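Glucose-6-phosphate dehydrogenase (Trypanosoma cruzi, PDB 5AQ1) catalyses the NADP-dependent oxidation of glucose 6-phosphate to 6-phosphogluconolactone, the entry step of the pentose phosphate pathway. Local coordinates at residues V269-L274 with D461-A466; Q300-V305 with W467-P472. All coordinates share one frame; numbering follows the deposited sequence.

Interaction 1 (V269-L274 with D461-A466); sequences VIQNHL and DELDAA. With BG6 (6-O-phosphono-beta-D-glucopyranose), chain F.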
ATOM      1  N   VAL B 269      29.186   6.460 -21.121  1.00 37.74           N
ATOM      2  CA  VAL B 269      28.769   6.245 -19.723  1.00 37.70           C
ATOM      3  C   VAL B 269      27.286   5.925 -19.491  1.00 36.81           C
ATOM      4  O   VAL B 269      26.961   5.234 -18.526  1.00 35.99           O
ATOM      5  CB  VAL B 269      29.157   7.440 -18.820  1.00 39.32           C
ATOM      6  CG1 VAL B 269      30.647   7.734 -18.933  1.00 41.68           C
ATOM      7  CG2 VAL B 269      28.353   8.682 -19.165  1.00 40.14           C
ATOM      8  N   ILE B 270      26.389   6.422 -20.340  1.00 36.34           N
ATOM      9  CA  ILE B 270      24.954   6.226 -20.119  1.00 36.42           C
ATOM     10  C   ILE B 270      24.518   4.801 -20.460  1.00 36.12           C
ATOM     11  O   ILE B 270      23.861   4.142 -19.656  1.00 35.12           O
ATOM     12  CB  ILE B 270      24.105   7.247 -20.905  1.00 37.66           C
ATOM     13  CG1 ILE B 270      24.378   8.658 -20.369  1.00 38.72           C
ATOM     14  CG2 ILE B 270      22.619   6.912 -20.795  1.00 37.38           C
ATOM     15  CD1 ILE B 270      23.618   9.762 -21.070  1.00 39.69           C
ATOM     16  N   GLN B 271      24.907   4.327 -21.641  1.00 36.69           N
ATOM     17  CA  GLN B 271      24.539   2.990 -22.114  1.00 36.14           C
ATOM     18  C   GLN B 271      25.019   1.863 -21.202  1.00 35.74           C
ATOM     19  O   GLN B 271      24.415   0.787 -21.172  1.00 36.06           O
ATOM     20  CB  GLN B 271      25.078   2.775 -23.531  1.00 36.84           C
ATOM     21  CG  GLN B 271      24.740   1.423 -24.145  1.00 37.01           C
ATOM     22  CD  GLN B 271      25.723   0.317 -23.783  1.00 36.48           C
ATOM     23  OE1 GLN B 271      26.808   0.568 -23.259  1.00 35.44           O
ATOM     24  NE2 GLN B 271      25.333  -0.919 -24.056  1.00 37.31           N
ATOM     25  N   ASN B 272      26.098   2.108 -20.463  1.00 35.86           N
ATOM     26  CA  ASN B 272      26.685   1.091 -19.599  1.00 35.75           C
ATOM     27  C   ASN B 272      26.571   1.450 -18.114  1.00 35.26           C
ATOM     28  O   ASN B 272      25.763   0.860 -17.399  1.00 35.29           O
ATOM     29  CB  ASN B 272      28.136   0.786 -20.013  1.00 36.33           C
ATOM     30  CG  ASN B 272      28.911   2.028 -20.419  1.00 39.00           C
ATOM     31  OD1 ASN B 272      29.262   2.854 -19.575  1.00 39.80           O
ATOM     32  ND2 ASN B 272      29.185   2.166 -21.713  1.00 39.95           N
ATOM     33  N   HIS B 273      27.353   2.419 -17.651  1.00 35.68           N
ATOM     34  CA  HIS B 273      27.453   2.692 -16.216  1.00 35.45           C
ATOM     35  C   HIS B 273      26.106   3.053 -15.592  1.00 34.82           C
ATOM     36  O   HIS B 273      25.696   2.462 -14.594  1.00 33.91           O
ATOM     37  CB  HIS B 273      28.445   3.825 -15.942  1.00 36.87           C
ATOM     38  CG  HIS B 273      29.841   3.540 -16.402  1.00 37.62           C
ATOM     39  ND1 HIS B 273      30.481   2.346 -16.143  1.00 37.98           N
ATOM     40  CD2 HIS B 273      30.727   4.303 -17.083  1.00 38.29           C
ATOM     41  CE1 HIS B 273      31.700   2.384 -16.652  1.00 38.85           C
ATOM     42  NE2 HIS B 273      31.874   3.561 -17.227  1.00 39.68           N
ATOM     43  N   LEU B 274      25.424   4.027 -16.184  1.00 35.26           N
ATOM     44  CA  LEU B 274      24.187   4.552 -15.610  1.00 35.63           C
ATOM     45  C   LEU B 274      22.987   3.636 -15.866  1.00 35.20           C
ATOM     46  O   LEU B 274      22.047   3.611 -15.067  1.00 36.60           O
ATOM     47  CB  LEU B 274      23.910   5.967 -16.126  1.00 35.36           C
ATOM     48  CG  LEU B 274      25.044   6.990 -15.955  1.00 36.28           C
ATOM     49  CD1 LEU B 274      24.518   8.398 -16.202  1.00 37.18           C
ATOM     50  CD2 LEU B 274      25.703   6.911 -14.584  1.00 35.49           C
ATOM     51  N   ASP B 461      22.816 -11.128 -22.791  1.00 35.25           N
ATOM     52  CA  ASP B 461      21.454 -10.635 -23.025  1.00 35.45           C
ATOM     53  C   ASP B 461      21.198  -9.307 -22.306  1.00 35.19           C
ATOM     54  O   ASP B 461      20.437  -8.472 -22.790  1.00 36.68           O
ATOM     55  CB  ASP B 461      20.403 -11.695 -22.641  1.00 34.95           C
ATOM     56  CG  ASP B 461      20.477 -12.114 -21.173  1.00 34.79           C
ATOM     57  OD1 ASP B 461      21.558 -11.994 -20.549  1.00 33.56           O
ATOM     58  OD2 ASP B 461      19.445 -12.583 -20.643  1.00 34.89           O
ATOM     59  N   GLU B 462      21.840  -9.127 -21.156  1.00 35.48           N
ATOM     60  CA  GLU B 462      21.837  -7.853 -20.422  1.00 35.36           C
ATOM     61  C   GLU B 462      22.403  -6.723 -21.279  1.00 35.12           C
ATOM     62  O   GLU B 462      21.862  -5.621 -21.310  1.00 37.35           O
ATOM     63  CB  GLU B 462      22.666  -8.019 -19.145  1.00 34.76           C
ATOM     64  CG  GLU B 462      22.650  -6.857 -18.171  1.00 36.01           C
ATOM     65  CD  GLU B 462      23.452  -7.155 -16.908  1.00 37.22           C
ATOM     66  OE1 GLU B 462      23.875  -8.316 -16.722  1.00 37.61           O
ATOM     67  OE2 GLU B 462      23.660  -6.228 -16.092  1.00 37.56           O
ATOM     68  N   LEU B 463      23.494  -7.014 -21.978  1.00 35.31           N
ATOM     69  CA  LEU B 463      24.134  -6.058 -22.876  1.00 36.52           C
ATOM     70  C   LEU B 463      23.219  -5.660 -24.041  1.00 36.96           C
ATOM     71  O   LEU B 463      23.087  -4.477 -24.354  1.00 35.48           O
ATOM     72  CB  LEU B 463      25.427  -6.663 -23.421  1.00 37.54           C
ATOM     73  CG  LEU B 463      26.385  -5.756 -24.191  1.00 38.24           C
ATOM     74  CD1 LEU B 463      27.060  -4.714 -23.304  1.00 37.79           C
ATOM     75  CD2 LEU B 463      27.411  -6.651 -24.859  1.00 39.44           C
ATOM     76  N   ASP B 464      22.605  -6.662 -24.672  1.00 37.72           N
ATOM     77  CA  ASP B 464      21.647  -6.459 -25.767  1.00 37.56           C
ATOM     78  C   ASP B 464      20.466  -5.570 -25.357  1.00 37.23           C
ATOM     79  O   ASP B 464      20.048  -4.701 -26.119  1.00 38.43           O
ATOM     80  CB  ASP B 464      21.116  -7.813 -26.263  1.00 37.47           C
ATOM     81  CG  ASP B 464      20.078  -7.670 -27.375  1.00 38.26           C
ATOM     82  OD1 ASP B 464      20.461  -7.341 -28.513  1.00 39.82           O
ATOM     83  OD2 ASP B 464      18.878  -7.893 -27.116  1.00 36.16           O
ATOM     84  N   ALA B 465      19.925  -5.806 -24.165  1.00 35.95           N
ATOM     85  CA  ALA B 465      18.802  -5.021 -23.655  1.00 35.30           C
ATOM     86  C   ALA B 465      19.171  -3.547 -23.501  1.00 35.29           C
ATOM     87  O   ALA B 465      18.359  -2.663 -23.789  1.00 35.26           O
ATOM     88  CB  ALA B 465      18.322  -5.587 -22.329  1.00 34.02           C
ATOM     89  N   ALA B 466      20.402  -3.287 -23.064  1.00 34.61           N
ATOM     90  CA  ALA B 466      20.887  -1.920 -22.895  1.00 34.03           C
ATOM     91  C   ALA B 466      21.018  -1.193 -24.233  1.00 35.47           C
ATOM     92  O   ALA B 466      20.597  -0.045 -24.354  1.00 36.18           O
ATOM     93  CB  ALA B 466      22.213  -1.910 -22.155  1.00 33.46           C
TER
HETATM   94  C1  BG6 F 550      35.106   5.185 -18.242  1.00 30.92           C
HETATM   95  C2  BG6 F 550      34.703   6.134 -19.369  1.00 29.76           C
HETATM   96  O1  BG6 F 550      34.444   3.924 -18.394  1.00 31.30           O
HETATM   97  O5  BG6 F 550      34.745   5.755 -16.981  1.00 31.60           O
HETATM   98  C3  BG6 F 550      35.363   7.486 -19.154  1.00 30.10           C
HETATM   99  O2  BG6 F 550      35.084   5.595 -20.638  1.00 29.50           O
HETATM  100  C4  BG6 F 550      34.965   8.007 -17.783  1.00 31.47           C
HETATM  101  O3  BG6 F 550      34.978   8.427 -20.161  1.00 29.87           O
HETATM  102  C5  BG6 F 550      35.390   7.005 -16.717  1.00 32.13           C
HETATM  103  O4  BG6 F 550      35.575   9.279 -17.560  1.00 32.49           O
HETATM  104  C6  BG6 F 550      35.039   7.500 -15.317  1.00 32.94           C
HETATM  105  O6  BG6 F 550      35.266   6.475 -14.349  1.00 33.63           O
HETATM  106  P   BG6 F 550      35.305   6.841 -12.783  1.00 34.65           P
HETATM  107  O1P BG6 F 550      33.995   7.548 -12.520  1.00 37.93           O
HETATM  108  O2P BG6 F 550      35.404   5.513 -12.087  1.00 37.03           O
HETATM  109  O3P BG6 F 550      36.531   7.715 -12.657  1.00 38.15           O

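Interaction 2 (Q300-V305 with W467-P472); sequences QVLRQV and WRIYTP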
ATOM      1  N   GLN B 300      15.298  -8.545 -17.146  1.00 34.16           N
ATOM      2  CA  GLN B 300      13.840  -8.457 -17.188  1.00 34.61           C
ATOM      3  C   GLN B 300      13.357  -7.011 -17.216  1.00 34.60           C
ATOM      4  O   GLN B 300      12.531  -6.652 -18.048  1.00 34.14           O
ATOM      5  CB  GLN B 300      13.251  -9.190 -15.980  1.00 35.51           C
ATOM      6  CG  GLN B 300      11.731  -9.188 -15.875  1.00 37.16           C
ATOM      7  CD  GLN B 300      11.051  -9.806 -17.074  1.00 38.11           C
ATOM      8  OE1 GLN B 300      11.609 -10.680 -17.720  1.00 39.60           O
ATOM      9  NE2 GLN B 300       9.840  -9.355 -17.376  1.00 39.40           N
ATOM     10  N   VAL B 301      13.881  -6.189 -16.310  1.00 35.49           N
ATOM     11  CA  VAL B 301      13.461  -4.791 -16.207  1.00 36.15           C
ATOM     12  C   VAL B 301      13.982  -3.937 -17.365  1.00 37.06           C
ATOM     13  O   VAL B 301      13.273  -3.052 -17.849  1.00 38.55           O
ATOM     14  CB  VAL B 301      13.827  -4.159 -14.833  1.00 35.54           C
ATOM     15  CG1 VAL B 301      15.323  -3.911 -14.692  1.00 35.36           C
ATOM     16  CG2 VAL B 301      13.063  -2.859 -14.627  1.00 35.36           C
ATOM     17  N   LEU B 302      15.203  -4.198 -17.820  1.00 37.26           N
ATOM     18  CA  LEU B 302      15.757  -3.443 -18.945  1.00 39.44           C
ATOM     19  C   LEU B 302      14.955  -3.652 -20.231  1.00 40.39           C
ATOM     20  O   LEU B 302      14.815  -2.726 -21.031  1.00 39.98           O
ATOM     21  CB  LEU B 302      17.232  -3.787 -19.179  1.00 40.16           C
ATOM     22  CG  LEU B 302      18.261  -3.200 -18.204  1.00 41.04           C
ATOM     23  CD1 LEU B 302      19.661  -3.537 -18.686  1.00 41.77           C
ATOM     24  CD2 LEU B 302      18.116  -1.693 -18.034  1.00 41.78           C
ATOM     25  N   ARG B 303      14.402  -4.850 -20.414  1.00 42.19           N
ATOM     26  CA  ARG B 303      13.544  -5.130 -21.568  1.00 44.35           C
ATOM     27  C   ARG B 303      12.185  -4.415 -21.492  1.00 41.02           C
ATOM     28  O   ARG B 303      11.460  -4.353 -22.484  1.00 40.28           O
ATOM     29  CB  ARG B 303      13.356  -6.642 -21.749  1.00 50.68           C
ATOM     30  CG  ARG B 303      14.614  -7.346 -22.240  1.00 58.40           C
ATOM     31  CD  ARG B 303      14.425  -8.847 -22.402  1.00 69.70           C
ATOM     32  NE  ARG B 303      13.557  -9.194 -23.535  1.00 89.18           N
ATOM     33  CZ  ARG B 303      12.326  -9.715 -23.454  1.00 97.53           C
ATOM     34  NH1 ARG B 303      11.751  -9.978 -22.280  1.00103.74           N
ATOM     35  NH2 ARG B 303      11.653  -9.983 -24.572  1.00 99.04           N
ATOM     36  N   GLN B 304      11.849  -3.877 -20.318  1.00 37.86           N
ATOM     37  CA  GLN B 304      10.621  -3.106 -20.117  1.00 35.90           C
ATOM     38  C   GLN B 304      10.833  -1.593 -20.189  1.00 33.59           C
ATOM     39  O   GLN B 304       9.881  -0.832 -20.060  1.00 32.23           O
ATOM     40  CB  GLN B 304      10.011  -3.466 -18.766  1.00 36.20           C
ATOM     41  CG  GLN B 304       9.620  -4.929 -18.658  1.00 37.66           C
ATOM     42  CD  GLN B 304       9.164  -5.316 -17.271  1.00 39.54           C
ATOM     43  OE1 GLN B 304       9.105  -4.486 -16.365  1.00 43.14           O
ATOM     44  NE2 GLN B 304       8.843  -6.584 -17.093  1.00 42.15           N
ATOM     45  N   VAL B 305      12.077  -1.154 -20.374  1.00 32.44           N
ATOM     46  CA  VAL B 305      12.372   0.270 -20.518  1.00 32.18           C
ATOM     47  C   VAL B 305      11.999   0.714 -21.927  1.00 33.71           C
ATOM     48  O   VAL B 305      12.376   0.071 -22.903  1.00 35.14           O
ATOM     49  CB  VAL B 305      13.858   0.576 -20.259  1.00 31.27           C
ATOM     50  CG1 VAL B 305      14.160   2.047 -20.509  1.00 31.50           C
ATOM     51  CG2 VAL B 305      14.242   0.195 -18.834  1.00 30.84           C
ATOM     52  N   TRP B 467      21.582  -1.860 -25.242  1.00 35.90           N
ATOM     53  CA  TRP B 467      21.747  -1.240 -26.560  1.00 36.36           C
ATOM     54  C   TRP B 467      20.416  -0.894 -27.224  1.00 37.61           C
ATOM     55  O   TRP B 467      20.317   0.105 -27.936  1.00 38.58           O
ATOM     56  CB  TRP B 467      22.574  -2.128 -27.495  1.00 35.75           C
ATOM     57  CG  TRP B 467      24.053  -1.991 -27.287  1.00 35.72           C
ATOM     58  CD1 TRP B 467      24.927  -2.976 -26.937  1.00 34.94           C
ATOM     59  CD2 TRP B 467      24.827  -0.792 -27.409  1.00 35.46           C
ATOM     60  NE1 TRP B 467      26.198  -2.468 -26.836  1.00 34.93           N
ATOM     61  CE2 TRP B 467      26.165  -1.130 -27.121  1.00 35.13           C
ATOM     62  CE3 TRP B 467      24.519   0.535 -27.731  1.00 35.93           C
ATOM     63  CZ2 TRP B 467      27.196  -0.191 -27.146  1.00 35.51           C
ATOM     64  CZ3 TRP B 467      25.541   1.467 -27.758  1.00 36.37           C
ATOM     65  CH2 TRP B 467      26.867   1.099 -27.467  1.00 36.70           C
ATOM     66  N   ARG B 468      19.398  -1.714 -26.989  1.00 38.11           N
ATOM     67  CA  ARG B 468      18.083  -1.485 -27.581  1.00 41.39           C
ATOM     68  C   ARG B 468      17.413  -0.221 -27.042  1.00 40.45           C
ATOM     69  O   ARG B 468      16.614   0.408 -27.734  1.00 40.48           O
ATOM     70  CB  ARG B 468      17.187  -2.712 -27.385  1.00 43.67           C
ATOM     71  CG  ARG B 468      17.551  -3.843 -28.333  1.00 46.60           C
ATOM     72  CD  ARG B 468      16.844  -5.144 -28.002  1.00 48.96           C
ATOM     73  NE  ARG B 468      17.341  -6.223 -28.856  1.00 53.72           N
ATOM     74  CZ  ARG B 468      16.821  -6.570 -30.032  1.00 56.40           C
ATOM     75  NH1 ARG B 468      15.745  -5.960 -30.524  1.00 57.57           N
ATOM     76  NH2 ARG B 468      17.381  -7.559 -30.716  1.00 59.36           N
ATOM     77  N   ILE B 469      17.757   0.157 -25.816  1.00 38.77           N
ATOM     78  CA  ILE B 469      17.221   1.369 -25.214  1.00 37.52           C
ATOM     79  C   ILE B 469      17.682   2.624 -25.957  1.00 36.98           C
ATOM     80  O   ILE B 469      16.882   3.543 -26.179  1.00 36.05           O
ATOM     81  CB  ILE B 469      17.606   1.461 -23.719  1.00 36.60           C
ATOM     82  CG1 ILE B 469      16.877   0.366 -22.933  1.00 37.08           C
ATOM     83  CG2 ILE B 469      17.269   2.834 -23.148  1.00 35.71           C
ATOM     84  CD1 ILE B 469      17.448   0.094 -21.557  1.00 37.40           C
ATOM     85  N   TYR B 470      18.958   2.652 -26.349  1.00 35.08           N
ATOM     86  CA  TYR B 470      19.586   3.879 -26.850  1.00 35.01           C
ATOM     87  C   TYR B 470      19.883   3.906 -28.348  1.00 35.23           C
ATOM     88  O   TYR B 470      20.128   4.980 -28.896  1.00 35.31           O
ATOM     89  CB  TYR B 470      20.879   4.156 -26.077  1.00 34.52           C
ATOM     90  CG  TYR B 470      20.677   4.171 -24.586  1.00 33.58           C
ATOM     91  CD1 TYR B 470      20.112   5.268 -23.953  1.00 34.34           C
ATOM     92  CD2 TYR B 470      21.036   3.080 -23.811  1.00 33.74           C
ATOM     93  CE1 TYR B 470      19.912   5.278 -22.580  1.00 34.30           C
ATOM     94  CE2 TYR B 470      20.838   3.077 -22.441  1.00 33.19           C
ATOM     95  CZ  TYR B 470      20.276   4.177 -21.828  1.00 33.04           C
ATOM     96  OH  TYR B 470      20.070   4.185 -20.469  1.00 31.39           O
ATOM     97  N   THR B 471      19.852   2.751 -29.011  1.00 35.44           N
ATOM     98  CA  THR B 471      20.266   2.667 -30.415  1.00 36.46           C
ATOM     99  C   THR B 471      19.454   3.564 -31.356  1.00 37.33           C
ATOM    100  O   THR B 471      20.045   4.290 -32.152  1.00 38.45           O
ATOM    101  CB  THR B 471      20.290   1.208 -30.923  1.00 36.80           C
ATOM    102  OG1 THR B 471      21.377   0.514 -30.300  1.00 36.72           O
ATOM    103  CG2 THR B 471      20.473   1.144 -32.438  1.00 38.10           C
ATOM    104  N   PRO B 472      18.105   3.520 -31.277  1.00 37.41           N
ATOM    105  CA  PRO B 472      17.311   4.439 -32.107  1.00 38.63           C
ATOM    106  C   PRO B 472      17.718   5.905 -31.958  1.00 38.98           C
ATOM    107  O   PRO B 472      17.813   6.615 -32.961  1.00 39.74           O
ATOM    108  CB  PRO B 472      15.883   4.225 -31.602  1.00 37.95           C
ATOM    109  CG  PRO B 472      15.870   2.827 -31.103  1.00 37.23           C
ATOM    110  CD  PRO B 472      17.252   2.543 -30.577  1.00 36.79           C
TER

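Interaction 1 (V269-L274 with D461-A466)
Q271 and A466 meet where helix 264-282 passes helix 460-479, and the small alanine lets the two backbones come close, with CA of Q271 6.2 Å from CA of A466. The methyl CB of A466 points toward the other helix and rests 3.6 Å from the backbone O of Q271. Close by, the same methyl also meets the side-chain amide, 3.8 Å from NE2 of Q271. That side chain leaves with CG anti to the backbone N (chi1 -179°) and bends at the next torsion, which swings the amide back toward 460-479; there the methyl CD1 of L463 lies 4.2 Å from NE2. No hydrogen bond joins the two segments.

A second shell steadies the amide. ND2 of N272 donates to OE1 of Q271 (3.3 Å), while OD1 of N272 receives the backbone N-H of H273 at 2.7 Å and also lies above one face of the H273 imidazole, toward its rim. This stretch is irregular, with a pi-type turn closed by L274 N and V269 O. Its far side belongs to the active site: NE2 of H273 shares a hydrogen bond with O1 of glucose 6-phosphate, 2.8 Å long and lying at the ring edge, and ND1 of H273 binds D210, a His-Asp pair consistent with the catalytic dyad of this enzyme family.

Helix 264-282 thus carries substrate on one side and helix 460-479 on another, while V269, I270 and L274 pack on strand 361-366 of the large mixed sheet and E462 and A465 reach helix 291-302.

Interaction 2 (Q300-V305 with W467-P472)
V305 and I469 bring together the loop after helix 291-302 and the middle of helix 460-479, their CA atoms 6.8 Å apart, within the alpha+beta C-terminal domain that packs helices on a large mixed sheet. The chain of 300-305 leaves its helix through a type I beta turn from L302 to V305, closed by V305 N donating to O of L302 at 3.2 Å. The partner segment 467-472 is helical but kinked at P472, whose nitrogen has no hydrogen to give to the preceding turn.

Between the segments the contact is apolar. I469 reaches out with CG1 beside its backbone N and anti to the carbonyl carbon (chi1 -68°), and with its chain extended beyond, so that CD1 arrives at the mouth of the turn. There it lies 3.8 Å from CB of V305 and 4.0 Å from CD2 of L302, and it also approaches the carbonyl O of L302. V305 joins in with CG1, which touches CG1 of I469. Both partners cross the isoleucine at about a right angle, and a single side chain is thereby held against both ends of the turn. The other branch of I469, CG2, sits over the centre of the Y470 ring, 3.4 Å above its plane.

Backbone hydrogen bonding between I469 and A308 adds a polar tie just beyond the turn. Y470 OH in turn binds T275 of helix 264-282, and Q304 packs on R385 of a neighbouring subunit, which places the turn near a subunit interface. Two residues before I469, O of W467 accepts from the backbone N-H groups of Y470 and T471 and from the T471 hydroxyl; OG1 of T471 stands 2.6 Å away, above the carbonyl plane.

Helix 460-479 is common to both interactions, meeting helix 264-282 in interaction 1 and the end of helix 291-302 with its turn in interaction 2; the two partner helices are consecutive in the chain. Both contacts are buried, but interaction 1 lies nearer the centre of the chain and backs onto the substrate site, whereas interaction 2 is farther out, with subunit neighbours close by. The chemistry differs too: a methyl against a backbone carbonyl and an amide in the first, mainly aliphatic packing in the second. Their centres are about 8 Å apart and they merge, Q271 packing against W467, I270 against Y470, and A465 against L302.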